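Local coordinates for insulinase family protease (Yersinia pestis, PDB 3GO9), which is a predicted protease of the insulinase (M16) family whose activity and substrate are not established, at residues His302-Leu307 / Phe347-Leu352; Asn314-Asp320 / Ala331-Pro337; Leu341-Thr346 / Leu457-Tyr461; Leu355-Leu360 / Leu431-Ser436. All coordinates share one frame; numbering follows the deposited sequence. Where two conformers were deposited one is given.

How the interactions relate
Following the chain from the N terminus, helix 283-309 leads into the hairpin of strands 316-324 and 327-336, whose pairing in interaction 2 closes a short loop. Helix 341-358 comes next and packs back on helix 283-309 in interaction 1, a wider loop that contains the hairpin. Interaction 3 then joins the start of helix 341-358 to helix 454-465, more than a hundred residues on; its segments alternate with those of interaction 1. Within that span interaction 4 ties the end of helix 341-358 to helix 424-435. Helix 341-358 thus serves three contacts, and Leu315, Leu317 and Leu334 of the hairpin pack against interaction 1.

Interaction 1: His302-Leu307 / Phe347-Leu352; sequences HIKQVL and FVAREL. With ZN (zinc ion), chain D.
Two helices of an M16-type alpha/beta domain, 283-309 and 341-358, meet here over the sheet, with a zinc ion bound at one border of the contact. The short axes approach to 10.7 Å and run at 129° to each other, nearer antiparallel than parallel. Ile303 is a knob in a hole made by Phe347, Val348, Glu351 and Leu352. Its CG1 lies 3.8 Å from CB of Glu351, its CD1 meets CD2 of Leu352, and its CG2 approaches CE2 of Phe347 obliquely. The Phe347 ring, carried with CG anti to the backbone N, reaches between the helices and takes CG1 of Val306 at its edge, 3.8 Å from CE1. Val348 touches Leu334 and Leu352 touches Ile332 of the sheet, so the apolar side of the interface continues into the strand layer.

At the metal, the His302 and Glu351 side chains run roughly perpendicular to each other, yet the imidazole and carboxylate planes are only 30° apart. Glu351 is bent at chi2 (-57°), which turns its carboxylate toward the imidazole. OE1 sits in the ring plane 3.1 Å from NE2, a closeness explained by the shared metal and not by a hydrogen bond. Zinc is held by His302 NE2 at 2.0 Å, Glu351 OE1 at 2.0 Å and one water at 2.0 Å, while CG2 of Val306 lies 3.6 Å from the ion.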
loop_
_atom_site.group_PDB
_atom_site.type_symbol
_atom_site.label_atom_id
_atom_site.label_comp_id
_atom_site.label_asym_id
_atom_site.label_seq_id
_atom_site.Cartn_x
_atom_site.Cartn_y
_atom_site.Cartn_z
ATOM N N HIS A 302 12.726 -15.647 14.528
ATOM C CA HIS A 302 13.783 -16.153 15.409
ATOM C C HIS A 302 14.092 -15.148 16.509
ATOM O O HIS A 302 14.218 -15.537 17.676
ATOM C CB HIS A 302 15.042 -16.355 14.632
ATOM C CG HIS A 302 16.187 -16.798 15.462
ATOM N ND1 HIS A 302 16.369 -18.113 15.802
ATOM C CD2 HIS A 302 17.223 -16.114 16.003
ATOM C CE1 HIS A 302 17.449 -18.218 16.563
ATOM N NE2 HIS A 302 17.980 -17.019 16.709
ATOM N N ILE A 303 14.247 -13.886 16.128
ATOM C CA ILE A 303 14.550 -12.820 17.116
ATOM C C ILE A 303 13.388 -12.705 18.096
ATOM O O ILE A 303 13.611 -12.613 19.311
ATOM C CB ILE A 303 14.922 -11.466 16.493
ATOM C CG1 ILE A 303 16.164 -11.572 15.588
ATOM C CG2 ILE A 303 15.168 -10.397 17.601
ATOM C CD1 ILE A 303 16.380 -10.341 14.749
ATOM N N LYS A 304 12.148 -12.752 17.613
ATOM C CA LYS A 304 11.014 -12.688 18.512
ATOM C C LYS A 304 11.021 -13.807 19.508
ATOM O O LYS A 304 10.713 -13.572 20.679
ATOM C CB LYS A 304 9.695 -12.769 17.738
ATOM C CG LYS A 304 9.321 -11.513 17.030
ATOM C CD LYS A 304 7.788 -11.408 16.928
ATOM C CE LYS A 304 7.112 -12.679 16.362
ATOM N NZ LYS A 304 6.705 -13.644 17.448
ATOM N N GLN A 305 11.327 -15.017 19.052
ATOM C CA GLN A 305 11.340 -16.164 19.954
ATOM C C GLN A 305 12.437 -15.985 20.998
ATOM O O GLN A 305 12.225 -16.338 22.156
ATOM C CB GLN A 305 11.617 -17.490 19.250
ATOM C CG GLN A 305 10.824 -17.723 17.999
ATOM C CD GLN A 305 10.506 -19.169 17.796
ATOM O OE1 GLN A 305 11.364 -19.958 17.352
ATOM N NE2 GLN A 305 9.259 -19.548 18.118
ATOM N N VAL A 306 13.619 -15.533 20.566
ATOM C CA VAL A 306 14.762 -15.359 21.500
ATOM C C VAL A 306 14.360 -14.337 22.538
ATOM O O VAL A 306 14.673 -14.494 23.722
ATOM C CB VAL A 306 16.035 -14.892 20.762
ATOM C CG1 VAL A 306 17.147 -14.561 21.760
ATOM C CG2 VAL A 306 16.542 -15.973 19.793
ATOM N N LEU A 307 13.709 -13.259 22.113
ATOM C CA LEU A 307 13.234 -12.231 23.056
ATOM C C LEU A 307 12.215 -12.783 24.075
ATOM O O LEU A 307 12.300 -12.467 25.281
ATOM C CB LEU A 307 12.652 -11.037 22.313
ATOM C CG LEU A 307 12.200 -9.841 23.144
ATOM C CD1 LEU A 307 13.292 -9.349 24.124
ATOM C CD2 LEU A 307 11.743 -8.702 22.194
ATOM N N PHE A 347 21.512 -6.392 21.634
ATOM C CA PHE A 347 20.749 -7.641 21.654
ATOM C C PHE A 347 20.371 -8.039 20.236
ATOM O O PHE A 347 20.614 -9.157 19.812
ATOM C CB PHE A 347 19.457 -7.498 22.480
ATOM C CG PHE A 347 18.490 -8.629 22.255
ATOM C CD1 PHE A 347 18.770 -9.896 22.758
ATOM C CD2 PHE A 347 17.338 -8.463 21.510
ATOM C CE1 PHE A 347 17.895 -10.958 22.546
ATOM C CE2 PHE A 347 16.449 -9.552 21.278
ATOM C CZ PHE A 347 16.739 -10.788 21.780
ATOM N N VAL A 348 19.764 -7.120 19.496
ATOM C CA VAL A 348 19.361 -7.442 18.113
ATOM C C VAL A 348 20.584 -7.663 17.196
ATOM O O VAL A 348 20.575 -8.557 16.384
ATOM C CB VAL A 348 18.399 -6.384 17.530
ATOM C CG1 VAL A 348 18.098 -6.675 16.071
ATOM C CG2 VAL A 348 17.102 -6.354 18.337
ATOM N N ALA A 349 21.595 -6.812 17.296
ATOM C CA ALA A 349 22.765 -6.885 16.410
ATOM C C ALA A 349 23.487 -8.205 16.624
ATOM O O ALA A 349 24.000 -8.812 15.690
ATOM C CB ALA A 349 23.723 -5.762 16.672
ATOM N N ARG A 350 23.495 -8.713 17.842
ATOM C CA ARG A 350 24.159 -10.014 18.039
ATOM C C ARG A 350 23.351 -11.145 17.426
ATOM O O ARG A 350 23.926 -12.122 16.932
ATOM C CB ARG A 350 24.434 -10.233 19.526
ATOM C CG ARG A 350 25.579 -9.312 20.048
ATOM C CD ARG A 350 25.865 -9.492 21.488
ATOM N NE ARG A 350 24.653 -9.952 22.140
ATOM C CZ ARG A 350 24.583 -10.899 23.059
ATOM N NH1 ARG A 350 25.674 -11.495 23.521
ATOM N NH2 ARG A 350 23.384 -11.222 23.547
ATOM N N GLU A 351 22.032 -11.015 17.409
ATOM C CA GLU A 351 21.210 -11.999 16.680
ATOM C C GLU A 351 21.480 -11.956 15.168
ATOM O O GLU A 351 21.628 -12.983 14.502
ATOM C CB GLU A 351 19.735 -11.776 16.875
ATOM C CG GLU A 351 19.267 -12.085 18.231
ATOM C CD GLU A 351 19.599 -13.513 18.622
ATOM O OE1 GLU A 351 19.254 -14.407 17.830
ATOM O OE2 GLU A 351 20.224 -13.714 19.701
ATOM N N LEU A 352 21.516 -10.752 14.627
ATOM C CA LEU A 352 21.804 -10.615 13.196
ATOM C C LEU A 352 23.197 -11.168 12.796
ATOM O O LEU A 352 23.333 -11.834 11.781
ATOM C CB LEU A 352 21.660 -9.188 12.740
ATOM C CG LEU A 352 20.296 -8.513 12.938
ATOM C CD1 LEU A 352 20.481 -7.059 12.474
ATOM C CD2 LEU A 352 19.138 -9.217 12.260
HETATM ZN ZN ZN D . 19.537 -16.376 17.840
HETATM O O HOH W 1 21.255 -16.782 16.928
#

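Interaction 2: Asn314-Asp320 / Ala331-Pro337; sequences NLKLGFD and AIHLNTP. With ZN (zinc ion), chain E.
Lys316 and Asn335 face each other as a hydrogen-bonded antiparallel pair, each N-H given to the other's carbonyl: Lys316 N to Asn335 O at 3.0 Å, nearly straight at 174°, and Asn335 N to Lys316 O at 2.7 Å. Gly318 and His333 repeat the exchange. Gly318 N donates to His333 O at 2.8 Å and His333 N to Gly318 O at 2.9 Å. Ala331 N then donates to Asp320 O at 2.9 Å. These bonds knit the beta hairpin of strands 316-324 and 327-336 at one margin of a five-stranded sheet; Ile332, Leu334 and Thr336 are backbone hydrogen-bonded with Leu271, Leu269 and Asp267 of strand 267-276. On the face carrying Leu317 and Leu334, CD2 of Leu317 touches CG of Leu334.

The other face carries a zinc ion. Asp320, its CG between the backbone N and carbonyl carbon (chi1 54°), chelates it unevenly, with OD2 at 1.9 Å and OD1 at 2.4 Å from the metal. NE2 of His333 supplies another ligand at 2.1 Å and two waters are also bound, while ND1 of His333 is hydrogen-bonded to OG of Ser270. Past the strands, a water donates to Asn314 O and weakly accepts from ND2 of Asn335.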
loop_
_atom_site.group_PDB
_atom_site.type_symbol
_atom_site.label_atom_id
_atom_site.label_comp_id
_atom_site.label_asym_id
_atom_site.label_seq_id
_atom_site.Cartn_x
_atom_site.Cartn_y
_atom_site.Cartn_z
ATOM N N ASN A 314 12.499 -3.283 28.616
ATOM C CA ASN A 314 11.727 -2.292 27.879
ATOM C C ASN A 314 11.815 -2.351 26.345
ATOM O O ASN A 314 11.578 -1.344 25.668
ATOM C CB ASN A 314 12.108 -0.897 28.362
ATOM C CG ASN A 314 11.956 -0.745 29.848
ATOM O OD1 ASN A 314 10.938 -1.137 30.387
ATOM N ND2 ASN A 314 12.956 -0.170 30.519
ATOM N N LEU A 315 12.129 -3.519 25.813
ATOM C CA LEU A 315 12.215 -3.679 24.348
ATOM C C LEU A 315 10.930 -4.192 23.761
ATOM O O LEU A 315 10.469 -5.253 24.211
ATOM C CB LEU A 315 13.320 -4.653 23.978
ATOM C CG LEU A 315 13.580 -4.863 22.486
ATOM C CD1 LEU A 315 13.714 -3.548 21.692
ATOM C CD2 LEU A 315 14.809 -5.742 22.298
ATOM N N LYS A 316 10.365 -3.491 22.762
ATOM C CA LYS A 316 9.319 -4.041 21.904
ATOM C C LYS A 316 9.792 -4.010 20.451
ATOM O O LYS A 316 10.292 -2.985 19.989
ATOM C CB LYS A 316 8.017 -3.251 22.006
ATOM C CG LYS A 316 7.394 -3.244 23.392
ATOM C CD LYS A 316 6.299 -2.183 23.377
ATOM C CE LYS A 316 5.155 -2.522 24.305
ATOM N NZ LYS A 316 3.917 -1.984 23.703
ATOM N N LEU A 317 9.570 -5.097 19.739
ATOM C CA LEU A 317 10.096 -5.260 18.396
ATOM C C LEU A 317 8.975 -5.248 17.413
ATOM O O LEU A 317 7.891 -5.821 17.682
ATOM C CB LEU A 317 10.792 -6.594 18.256
ATOM C CG LEU A 317 12.031 -6.778 19.074
ATOM C CD1 LEU A 317 12.562 -8.156 18.755
ATOM C CD2 LEU A 317 13.036 -5.680 18.760
ATOM N N GLY A 318 9.236 -4.617 16.273
ATOM C CA GLY A 318 8.301 -4.531 15.172
ATOM C C GLY A 318 9.015 -4.932 13.893
ATOM O O GLY A 318 10.216 -4.892 13.833
ATOM N N PHE A 319 8.281 -5.430 12.916
ATOM C CA PHE A 319 8.897 -5.769 11.631
ATOM C C PHE A 319 7.939 -5.553 10.477
ATOM O O PHE A 319 6.758 -5.933 10.547
ATOM C CB PHE A 319 9.346 -7.210 11.624
ATOM C CG PHE A 319 10.173 -7.566 10.425
ATOM C CD1 PHE A 319 11.441 -7.031 10.262
ATOM C CD2 PHE A 319 9.688 -8.408 9.442
ATOM C CE1 PHE A 319 12.217 -7.329 9.151
ATOM C CE2 PHE A 319 10.468 -8.709 8.334
ATOM C CZ PHE A 319 11.729 -8.155 8.196
ATOM N N ASP A 320 8.407 -4.967 9.392
ATOM C CA ASP A 320 7.498 -4.862 8.259
ATOM C C ASP A 320 8.272 -4.636 7.015
ATOM O O ASP A 320 9.464 -4.283 7.070
ATOM C CB ASP A 320 6.492 -3.728 8.458
ATOM C CG ASP A 320 7.153 -2.409 8.743
ATOM O OD1 ASP A 320 7.940 -1.919 7.934
ATOM O OD2 ASP A 320 6.861 -1.822 9.792
ATOM N N ALA A 331 12.216 -3.309 7.305
ATOM C CA ALA A 331 12.674 -2.700 8.549
ATOM C C ALA A 331 12.441 -3.585 9.772
ATOM O O ALA A 331 11.380 -4.210 9.895
ATOM C CB ALA A 331 11.956 -1.354 8.781
ATOM N N ILE A 332 13.407 -3.575 10.682
ATOM C CA ILE A 332 13.264 -4.090 12.055
ATOM C C ILE A 332 13.223 -2.897 12.947
ATOM O O ILE A 332 14.150 -2.099 12.986
ATOM C CB ILE A 332 14.440 -4.998 12.475
ATOM C CG1 ILE A 332 14.604 -6.069 11.422
ATOM C CG2 ILE A 332 14.234 -5.450 13.932
ATOM C CD1 ILE A 332 15.897 -6.865 11.503
ATOM N N HIS A 333 12.140 -2.787 13.722
ATOM C CA HIS A 333 11.979 -1.667 14.605
ATOM C C HIS A 333 12.183 -2.081 16.052
ATOM O O HIS A 333 11.575 -3.048 16.542
ATOM C CB HIS A 333 10.567 -1.121 14.517
ATOM C CG HIS A 333 10.157 -0.704 13.153
ATOM N ND1 HIS A 333 10.773 0.323 12.479
ATOM C CD2 HIS A 333 9.108 -1.090 12.387
ATOM C CE1 HIS A 333 10.152 0.524 11.333
ATOM N NE2 HIS A 333 9.148 -0.328 11.246
ATOM N N LEU A 334 13.045 -1.348 16.740
ATOM C CA LEU A 334 13.308 -1.550 18.141
ATOM C C LEU A 334 12.743 -0.390 18.896
ATOM O O LEU A 334 13.300 0.686 18.908
ATOM C CB LEU A 334 14.818 -1.616 18.419
ATOM C CG LEU A 334 15.641 -2.790 17.937
ATOM C CD1 LEU A 334 15.644 -2.922 16.415
ATOM C CD2 LEU A 334 17.079 -2.670 18.503
ATOM N N ASN A 335 11.630 -0.628 19.596
ATOM C CA ASN A 335 11.011 0.439 20.374
ATOM C C ASN A 335 11.545 0.322 21.795
ATOM O O ASN A 335 11.402 -0.736 22.430
ATOM C CB ASN A 335 9.472 0.340 20.337
ATOM C CG ASN A 335 8.790 1.451 21.141
ATOM O OD1 ASN A 335 8.656 2.597 20.674
ATOM N ND2 ASN A 335 8.411 1.131 22.377
ATOM N N THR A 336 12.226 1.359 22.256
ATOM C CA THR A 336 12.981 1.306 23.484
ATOM C C THR A 336 13.153 2.678 24.099
ATOM O O THR A 336 13.359 3.659 23.379
ATOM C CB THR A 336 14.387 0.712 23.246
ATOM O OG1 THR A 336 15.158 0.800 24.458
ATOM C CG2 THR A 336 15.113 1.440 22.077
ATOM N N PRO A 337 13.076 2.762 25.443
ATOM C CA PRO A 337 13.560 3.995 26.065
ATOM C C PRO A 337 15.013 4.240 25.687
ATOM O O PRO A 337 15.794 3.304 25.513
ATOM C CB PRO A 337 13.413 3.723 27.586
ATOM C CG PRO A 337 12.459 2.617 27.677
ATOM C CD PRO A 337 12.730 1.750 26.449
HETATM ZN ZN ZN E . 7.873 -0.185 9.533
HETATM O O HOH W 2 9.517 -0.019 24.639
HETATM O O HOH W 3 8.649 1.182 8.173
HETATM O O HOH W 4 6.126 0.697 10.288
#

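Interaction 3: Leu341-Thr346 / Leu457-Tyr461; sequences LTANMT and LQEIY
Met345, present as selenomethionine, reaches from the first turns of helix 341-358 to Leu457, Ile460 and Tyr461 on helix 454-465. Its CB points toward the second helix, and CG, anti to the backbone N (chi1 -179°), carries the chain on, still extended through chi2. SE is the first atom to press on the partner: it lies 3.4 Å from CG of Leu457 and 4.1 Å from CB of Tyr461, and its approach to the Tyr461 ring is oblique. At SE the chain bends (chi3 72°), which places the terminal CE between residues a turn apart. That methyl is 3.4 Å from CD1 of Leu457, tighter than an ordinary carbon contact, 3.6 Å from CG2 of Ile460 and 3.9 Å from the backbone N of Tyr461. Met345 and Leu457 lie alongside one another, pointing opposite ways.

Around this pair the packing is looser. Leu341 crosses Leu457 at about a right angle, its CD2 4.2 Å from CD2 of Leu457, and CG2 of Thr342 touches CD1 of Ile460. No hydrogen bond spans the contact. Thr346 OG1 instead turns back on its own helix and donates to Thr342 O, which also accepts from Thr346 N on the opposite face of its carbonyl plane.

Leu341 and Met345 also touch Leu269 of strand 267-276. With short axes 10.7 Å apart and 32° from parallel, the two helices form the side-by-side packing of a helical layer on a sheet, as in an alpha/beta sandwich.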
loop_
_atom_site.group_PDB
_atom_site.type_symbol
_atom_site.label_atom_id
_atom_site.label_comp_id
_atom_site.label_asym_id
_atom_site.label_seq_id
_atom_site.Cartn_x
_atom_site.Cartn_y
_atom_site.Cartn_z
ATOM N N LEU A 341 18.594 1.907 24.941
ATOM C CA LEU A 341 18.881 1.831 23.510
ATOM C C LEU A 341 20.108 0.998 23.141
ATOM O O LEU A 341 19.998 0.085 22.323
ATOM C CB LEU A 341 19.051 3.238 22.959
ATOM C CG LEU A 341 19.371 3.368 21.468
ATOM C CD1 LEU A 341 18.359 2.766 20.487
ATOM C CD2 LEU A 341 19.563 4.874 21.138
ATOM N N THR A 342 21.264 1.323 23.707
ATOM C CA THR A 342 22.486 0.610 23.346
ATOM C C THR A 342 22.388 -0.888 23.685
ATOM O O THR A 342 22.727 -1.720 22.864
ATOM C CB THR A 342 23.714 1.224 23.961
ATOM O OG1 THR A 342 23.819 2.613 23.630
ATOM C CG2 THR A 342 24.947 0.496 23.488
ATOM N N ALA A 343 21.859 -1.233 24.850
ATOM C CA ALA A 343 21.688 -2.647 25.226
ATOM C C ALA A 343 20.740 -3.371 24.275
ATOM O O ALA A 343 21.003 -4.489 23.852
ATOM C CB ALA A 343 21.181 -2.761 26.676
ATOM N N ASN A 344 19.629 -2.723 23.921
ATOM C CA ASN A 344 18.628 -3.331 23.083
ATOM C C ASN A 344 19.080 -3.478 21.630
ATOM O O ASN A 344 18.854 -4.505 20.988
ATOM C CB ASN A 344 17.279 -2.595 23.214
ATOM C CG ASN A 344 16.516 -2.999 24.471
ATOM O OD1 ASN A 344 16.700 -4.119 24.950
ATOM N ND2 ASN A 344 15.712 -2.081 25.044
HETATM N N MSE A 345 19.783 -2.466 21.135
HETATM C CA MSE A 345 20.406 -2.570 19.834
HETATM C C MSE A 345 21.446 -3.699 19.787
HETATM O O MSE A 345 21.509 -4.468 18.830
HETATM C CB MSE A 345 21.065 -1.275 19.447
HETATM C CG MSE A 345 21.717 -1.325 18.081
HETATM SE SE MSE A 345 22.780 0.265 17.595
HETATM C CE MSE A 345 24.290 -0.014 18.762
ATOM N N THR A 346 22.250 -3.791 20.846
ATOM C CA THR A 346 23.272 -4.840 20.956
ATOM C C THR A 346 22.631 -6.234 20.926
ATOM O O THR A 346 23.134 -7.149 20.247
ATOM C CB THR A 346 24.142 -4.618 22.234
ATOM O OG1 THR A 346 24.913 -3.407 22.080
ATOM C CG2 THR A 346 25.090 -5.808 22.432
ATOM N N LEU A 457 26.707 5.370 17.809
ATOM C CA LEU A 457 25.849 4.197 17.865
ATOM C C LEU A 457 26.225 3.260 16.712
ATOM O O LEU A 457 26.326 2.045 16.886
ATOM C CB LEU A 457 24.387 4.644 17.778
ATOM C CG LEU A 457 23.322 3.625 18.125
ATOM C CD1 LEU A 457 23.407 3.187 19.594
ATOM C CD2 LEU A 457 21.939 4.201 17.799
ATOM N N GLN A 458 26.468 3.858 15.542
ATOM C CA GLN A 458 26.878 3.139 14.350
ATOM C C GLN A 458 28.195 2.394 14.550
ATOM O O GLN A 458 28.334 1.291 14.057
ATOM C CB GLN A 458 27.025 4.084 13.150
ATOM C CG GLN A 458 27.425 3.413 11.822
ATOM C CD GLN A 458 26.298 2.699 11.121
ATOM O OE1 GLN A 458 25.285 3.318 10.771
ATOM N NE2 GLN A 458 26.454 1.397 10.910
ATOM N N GLU A 459 29.154 3.022 15.238
ATOM C CA GLU A 459 30.429 2.374 15.545
ATOM C C GLU A 459 30.254 1.126 16.407
ATOM O O GLU A 459 30.839 0.075 16.108
ATOM C CB GLU A 459 31.376 3.361 16.226
ATOM C CG GLU A 459 31.802 4.517 15.319
ATOM C CD GLU A 459 32.769 5.459 16.007
ATOM O OE1 GLU A 459 33.384 5.068 17.030
ATOM O OE2 GLU A 459 32.924 6.589 15.525
ATOM N N ILE A 460 29.427 1.245 17.460
ATOM C CA ILE A 460 29.076 0.126 18.343
ATOM C C ILE A 460 28.453 -1.014 17.537
ATOM O O ILE A 460 28.860 -2.169 17.626
ATOM C CB ILE A 460 28.119 0.594 19.483
ATOM C CG1 ILE A 460 28.861 1.489 20.479
ATOM C CG2 ILE A 460 27.496 -0.575 20.233
ATOM C CD1 ILE A 460 27.945 2.209 21.488
ATOM N N TYR A 461 27.486 -0.667 16.703
ATOM C CA TYR A 461 26.822 -1.602 15.817
ATOM C C TYR A 461 27.828 -2.272 14.885
ATOM O O TYR A 461 27.831 -3.505 14.726
ATOM C CB TYR A 461 25.731 -0.881 14.991
ATOM C CG TYR A 461 25.006 -1.805 14.047
ATOM C CD1 TYR A 461 23.902 -2.540 14.456
ATOM C CD2 TYR A 461 25.404 -1.937 12.719
ATOM C CE1 TYR A 461 23.261 -3.385 13.586
ATOM C CE2 TYR A 461 24.775 -2.751 11.858
ATOM C CZ TYR A 461 23.700 -3.492 12.290
ATOM O OH TYR A 461 23.036 -4.319 11.445
#

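Interaction 4: Leu355-Leu360 / Leu431-Ser436; sequences LRANGL and LKQQLS
Lys432 reaches across to the end of helix 341-358 and grips two successive carbonyls, Arg356 O at 2.8 Å and Ala357 O at 3.2 Å from its NZ. The first bond lies in the carbonyl plane on a lone pair, with a C=O...N angle of 145°; at the second the ammonium stands 41° above the plane. Bends at chi3 (-63°) and chi4 curl the lysine chain round Arg356 O, with its CG 3.4 Å from that oxygen. The positive group therefore sits at the C-terminal end of the helix, where it would probably interact favourably with the helix dipole.

The aliphatic part of Arg356 lies obliquely over Leu435. CG of Arg356 lies 3.9 Å from CB of Leu435, and its CD is 3.4 Å from Leu435 O. The far end of that arginine is held by Met465 O, which accepts from NH2. CB of Leu355 packs on CD1 of Leu435, and Leu360 crosses Leu431 at about a right angle, CG to CD1 4.1 Å.

In the next shell, Ser436 OG donates to Lys432 O at 2.6 Å, back along its own chain. Gly359, with positive phi, takes the chain out of helix 341-358, and OD1 of Asn428 receives the N-H of Leu360. Leu431 and Leu435 also touch Leu299 of helix 283-309, so helix 424-435 bridges helices 341-358 and 283-309.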
loop_
_atom_site.group_PDB
_atom_site.type_symbol
_atom_site.label_atom_id
_atom_site.label_comp_id
_atom_site.label_asym_id
_atom_site.label_seq_id
_atom_site.Cartn_x
_atom_site.Cartn_y
_atom_site.Cartn_z
ATOM N N LEU A 355 22.894 -14.974 12.903
ATOM C CA LEU A 355 22.106 -15.467 11.779
ATOM C C LEU A 355 22.834 -15.320 10.438
ATOM O O LEU A 355 22.745 -16.208 9.575
ATOM C CB LEU A 355 20.737 -14.785 11.712
ATOM C CG LEU A 355 19.736 -15.191 12.828
ATOM C CD1 LEU A 355 18.608 -14.118 12.954
ATOM C CD2 LEU A 355 19.168 -16.611 12.645
ATOM N N ARG A 356 23.541 -14.220 10.287
ATOM C CA ARG A 356 24.408 -14.019 9.108
ATOM C C ARG A 356 25.436 -15.141 8.981
ATOM O O ARG A 356 25.697 -15.643 7.873
ATOM C CB ARG A 356 25.128 -12.682 9.184
ATOM C CG ARG A 356 25.791 -12.302 7.890
ATOM C CD ARG A 356 26.555 -10.995 8.048
ATOM N NE ARG A 356 27.562 -11.095 9.104
ATOM C CZ ARG A 356 28.274 -10.071 9.568
ATOM N NH1 ARG A 356 28.151 -8.863 9.038
ATOM N NH2 ARG A 356 29.156 -10.273 10.547
ATOM N N ALA A 357 26.077 -15.486 10.080
ATOM C CA ALA A 357 27.182 -16.433 10.049
ATOM C C ALA A 357 26.702 -17.866 9.918
ATOM O O ALA A 357 27.243 -18.628 9.089
ATOM C CB ALA A 357 28.045 -16.280 11.296
ATOM N N ASN A 358 25.655 -18.207 10.668
ATOM C CA ASN A 358 25.250 -19.591 10.857
ATOM C C ASN A 358 23.818 -19.948 10.517
ATOM O O ASN A 358 23.493 -21.144 10.363
ATOM C CB ASN A 358 25.537 -19.957 12.309
ATOM C CG ASN A 358 27.027 -19.876 12.627
ATOM O OD1 ASN A 358 27.442 -19.324 13.656
ATOM N ND2 ASN A 358 27.837 -20.422 11.727
ATOM N N GLY A 359 22.949 -18.955 10.405
ATOM C CA GLY A 359 21.582 -19.180 10.066
ATOM C C GLY A 359 20.785 -19.918 11.098
ATOM O O GLY A 359 21.137 -19.951 12.299
ATOM N N LEU A 360 19.726 -20.516 10.614
ATOM C CA LEU A 360 18.820 -21.311 11.409
ATOM C C LEU A 360 19.451 -22.674 11.643
ATOM O O LEU A 360 20.220 -23.174 10.822
ATOM C CB LEU A 360 17.503 -21.469 10.671
ATOM C CG LEU A 360 16.628 -20.247 10.458
ATOM C CD1 LEU A 360 15.238 -20.732 10.047
ATOM C CD2 LEU A 360 16.559 -19.393 11.719
ATOM N N LEU A 431 19.579 -15.834 4.009
ATOM C CA LEU A 431 19.782 -15.058 5.237
ATOM C C LEU A 431 21.151 -14.379 5.259
ATOM O O LEU A 431 21.273 -13.187 5.625
ATOM C CB LEU A 431 19.633 -15.948 6.482
ATOM C CG LEU A 431 18.259 -16.194 7.030
ATOM C CD1 LEU A 431 18.318 -17.359 8.020
ATOM C CD2 LEU A 431 17.672 -14.907 7.659
ATOM N N LYS A 432 22.180 -15.148 4.908
ATOM C CA LYS A 432 23.526 -14.633 4.913
ATOM C C LYS A 432 23.624 -13.473 3.925
ATOM O O LYS A 432 24.171 -12.425 4.234
ATOM C CB LYS A 432 24.518 -15.735 4.543
ATOM C CG LYS A 432 25.958 -15.220 4.558
ATOM C CD LYS A 432 27.015 -16.199 4.130
ATOM C CE LYS A 432 27.095 -17.391 5.040
ATOM N NZ LYS A 432 27.631 -17.080 6.368
ATOM N N GLN A 433 23.086 -13.677 2.722
ATOM C CA GLN A 433 23.137 -12.647 1.669
ATOM C C GLN A 433 22.430 -11.344 2.076
ATOM O O GLN A 433 23.002 -10.267 1.971
ATOM C CB GLN A 433 22.556 -13.187 0.381
ATOM C CG GLN A 433 23.519 -14.120 -0.303
ATOM C CD GLN A 433 22.888 -15.029 -1.333
ATOM O OE1 GLN A 433 21.653 -15.178 -1.426
ATOM N NE2 GLN A 433 23.768 -15.700 -2.123
ATOM N N GLN A 434 21.228 -11.476 2.602
ATOM C CA GLN A 434 20.456 -10.323 3.078
ATOM C C GLN A 434 21.190 -9.560 4.172
ATOM O O GLN A 434 21.285 -8.336 4.162
ATOM C CB GLN A 434 19.107 -10.764 3.614
ATOM C CG GLN A 434 18.132 -10.978 2.514
ATOM C CD GLN A 434 16.803 -11.468 3.006
ATOM O OE1 GLN A 434 16.518 -11.440 4.207
ATOM N NE2 GLN A 434 15.968 -11.922 2.080
ATOM N N LEU A 435 21.740 -10.293 5.110
ATOM C CA LEU A 435 22.365 -9.653 6.254
ATOM C C LEU A 435 23.788 -9.219 5.969
ATOM O O LEU A 435 24.420 -8.609 6.842
ATOM C CB LEU A 435 22.330 -10.556 7.460
ATOM C CG LEU A 435 20.923 -10.817 7.992
ATOM C CD1 LEU A 435 21.016 -11.857 9.075
ATOM C CD2 LEU A 435 20.276 -9.556 8.508
ATOM N N SER A 436 24.286 -9.536 4.784
ATOM C CA SER A 436 25.617 -9.073 4.357
ATOM C C SER A 436 25.536 -7.700 3.647
ATOM O O SER A 436 26.550 -7.057 3.300
ATOM C CB SER A 436 26.325 -10.165 3.543
ATOM O OG SER A 436 26.500 -11.364 4.332
#